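Local coordinates for SnoaL-like domain-containing protein (Catenulispora acidiphila, PDB 4H3U) that is of unknown function but adopts a ketosteroid isomerase-like fold and may take part in trimethylamine metabolism, at residues V118-L123 against D136-S141. Numbering follows the deposited sequence.
With CD (cadmium ion), chain D.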
loop_
_atom_site.group_PDB
_atom_site.type_symbol
_atom_site.label_atom_id
_atom_site.label_comp_id
_atom_site.label_asym_id
_atom_site.label_seq_id
_atom_site.Cartn_x
_atom_site.Cartn_y
_atom_site.Cartn_z
ATOM N N VAL A 118 8.752 0.544 8.628
ATOM C CA VAL A 118 7.332 0.349 8.397
ATOM C C VAL A 118 7.110 -0.791 7.411
ATOM O O VAL A 118 7.930 -1.027 6.511
ATOM C CB VAL A 118 6.670 1.621 7.831
ATOM C CG1 VAL A 118 6.686 2.772 8.852
ATOM C CG2 VAL A 118 7.285 2.098 6.507
ATOM N N PRO A 119 5.945 -1.444 7.489
ATOM C CA PRO A 119 5.590 -2.402 6.446
ATOM C C PRO A 119 5.294 -1.662 5.125
ATOM O O PRO A 119 4.685 -0.599 5.102
ATOM C CB PRO A 119 4.332 -3.087 6.992
ATOM C CG PRO A 119 3.743 -2.096 7.948
ATOM C CD PRO A 119 4.914 -1.362 8.535
HETATM N N MSE A 120 5.623 -2.300 4.021
HETATM C CA MSE A 120 5.370 -1.734 2.721
HETATM C C MSE A 120 4.824 -2.832 1.868
HETATM O O MSE A 120 5.105 -4.018 2.085
HETATM C CB MSE A 120 6.672 -1.148 2.156
HETATM C CG MSE A 120 6.533 -0.377 0.822
HETATM SE SE MSE A 120 8.190 0.604 0.328
HETATM C CE MSE A 120 9.254 -1.012 0.697
ATOM N N ALA A 121 3.960 -2.406 0.952
ATOM C CA ALA A 121 3.413 -3.301 -0.106
ATOM C C ALA A 121 3.936 -2.758 -1.421
ATOM O O ALA A 121 3.692 -1.592 -1.763
ATOM C CB ALA A 121 1.882 -3.330 -0.065
ATOM N N THR A 122 4.609 -3.599 -2.194
ATOM C CA THR A 122 5.087 -3.240 -3.506
ATOM C C THR A 122 4.503 -4.189 -4.543
ATOM O O THR A 122 4.515 -5.416 -4.400
ATOM C CB THR A 122 6.621 -3.258 -3.562
ATOM O OG1 THR A 122 7.113 -2.197 -2.726
ATOM C CG2 THR A 122 7.176 -3.128 -4.978
ATOM N N LEU A 123 3.928 -3.587 -5.566
ATOM C CA LEU A 123 3.306 -4.334 -6.679
ATOM C C LEU A 123 4.195 -4.165 -7.887
ATOM O O LEU A 123 4.378 -3.033 -8.380
ATOM C CB LEU A 123 1.919 -3.781 -6.975
ATOM C CG LEU A 123 0.973 -3.675 -5.782
ATOM C CD1 LEU A 123 -0.415 -3.264 -6.218
ATOM C CD2 LEU A 123 0.902 -4.915 -4.925
ATOM N N ASP A 136 4.905 1.418 -4.926
ATOM C CA ASP A 136 5.205 1.260 -3.505
ATOM C C ASP A 136 4.141 1.967 -2.667
ATOM O O ASP A 136 3.810 3.121 -2.948
ATOM C CB ASP A 136 6.559 1.831 -3.095
ATOM C CG ASP A 136 7.755 1.201 -3.757
ATOM O OD1 ASP A 136 7.635 0.078 -4.322
ATOM O OD2 ASP A 136 8.853 1.809 -3.654
ATOM N N TYR A 137 3.615 1.274 -1.666
ATOM C CA TYR A 137 2.646 1.792 -0.681
ATOM C C TYR A 137 3.156 1.535 0.725
ATOM O O TYR A 137 3.592 0.452 1.045
ATOM C CB TYR A 137 1.301 1.073 -0.831
ATOM C CG TYR A 137 0.580 1.188 -2.113
ATOM C CD1 TYR A 137 -0.511 2.087 -2.244
ATOM C CD2 TYR A 137 0.908 0.419 -3.240
ATOM C CE1 TYR A 137 -1.246 2.145 -3.412
ATOM C CE2 TYR A 137 0.178 0.503 -4.402
ATOM C CZ TYR A 137 -0.891 1.408 -4.499
ATOM O OH TYR A 137 -1.635 1.522 -5.661
ATOM N N TYR A 138 3.030 2.568 1.606
ATOM C CA TYR A 138 3.430 2.450 2.996
ATOM C C TYR A 138 2.833 3.614 3.756
ATOM O O TYR A 138 2.407 4.614 3.147
ATOM C CB TYR A 138 4.945 2.323 3.223
ATOM C CG TYR A 138 5.796 3.403 2.599
ATOM C CD1 TYR A 138 6.181 4.542 3.292
ATOM C CD2 TYR A 138 6.161 3.311 1.260
ATOM C CE1 TYR A 138 6.946 5.518 2.665
ATOM C CE2 TYR A 138 6.927 4.272 0.632
ATOM C CZ TYR A 138 7.316 5.397 1.346
ATOM O OH TYR A 138 8.097 6.366 0.747
ATOM N N SER A 139 2.822 3.544 5.073
ATOM C CA SER A 139 2.238 4.610 5.882
ATOM C C SER A 139 3.186 5.746 6.123
ATOM O O SER A 139 4.070 5.656 6.988
ATOM C CB SER A 139 1.738 4.048 7.198
ATOM O OG SER A 139 1.292 5.098 8.058
ATOM N N LEU A 140 3.006 6.850 5.417
ATOM C CA LEU A 140 3.814 8.053 5.652
ATOM C C LEU A 140 3.570 8.550 7.075
ATOM O O LEU A 140 4.499 9.013 7.737
ATOM C CB LEU A 140 3.563 9.136 4.618
ATOM C CG LEU A 140 4.476 10.361 4.771
ATOM C CD1 LEU A 140 5.947 10.046 4.607
ATOM C CD2 LEU A 140 4.062 11.437 3.763
ATOM N N SER A 141 2.355 8.423 7.594
ATOM C CA SER A 141 2.070 8.900 8.971
ATOM C C SER A 141 2.938 8.147 9.963
ATOM O O SER A 141 3.463 8.756 10.893
ATOM C CB SER A 141 0.559 8.659 9.263
ATOM O OG SER A 141 -0.215 9.536 8.480
HETATM CD CD CD D . 0.082 4.896 2.507
HETATM O O HOH W 1 3.342 1.258 6.518
#
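The beta hairpin of strands 116-127 and 130-138 pairs Ala121 with Tyr137 in antiparallel, hydrogen-bonded register: Ala121 N to Tyr137 O and Tyr137 N to Ala121 O each span 2.9 Å, the first nearly straight (N-H...O 165°). Two residues on, at Pro119 and Ser139, the backbones have moved apart and a water joins them, donating to Pro119 O (2.7 Å) and accepting from Ser139 N (2.8 Å). On the sheet face of Met120, Thr122 and Asp136, Thr122 OG1 donates to Asp136 OD1 at 2.8 Å, arriving from above the carboxylate, 56° out of its plane. Asp136 OD2 is hydrogen-bonded to Tyr56 OH, and Trp34 of helix 29-39 packs on this face. A leucine in place of Asp136 would probably leave the hydroxyls of Thr122 and Tyr56 without this shared buried partner. Met120 (selenomethionine) has two conformers; in one, with CG anti to the backbone N (chi1 -174°), Met120 SE lies 3.5 Å from Tyr138 CD2, an oblique Met-aromatic contact that is doubtful for the other. Tyr138 O binds cadmium at 2.4 Å, as does Tyr138 O of the second subunit, so the hairpin's open end, away from its turn, lies at the dimer interface. The antiparallel pairing belongs to the curved sheet typical of the SnoaL-like, ketosteroid isomerase-like fold.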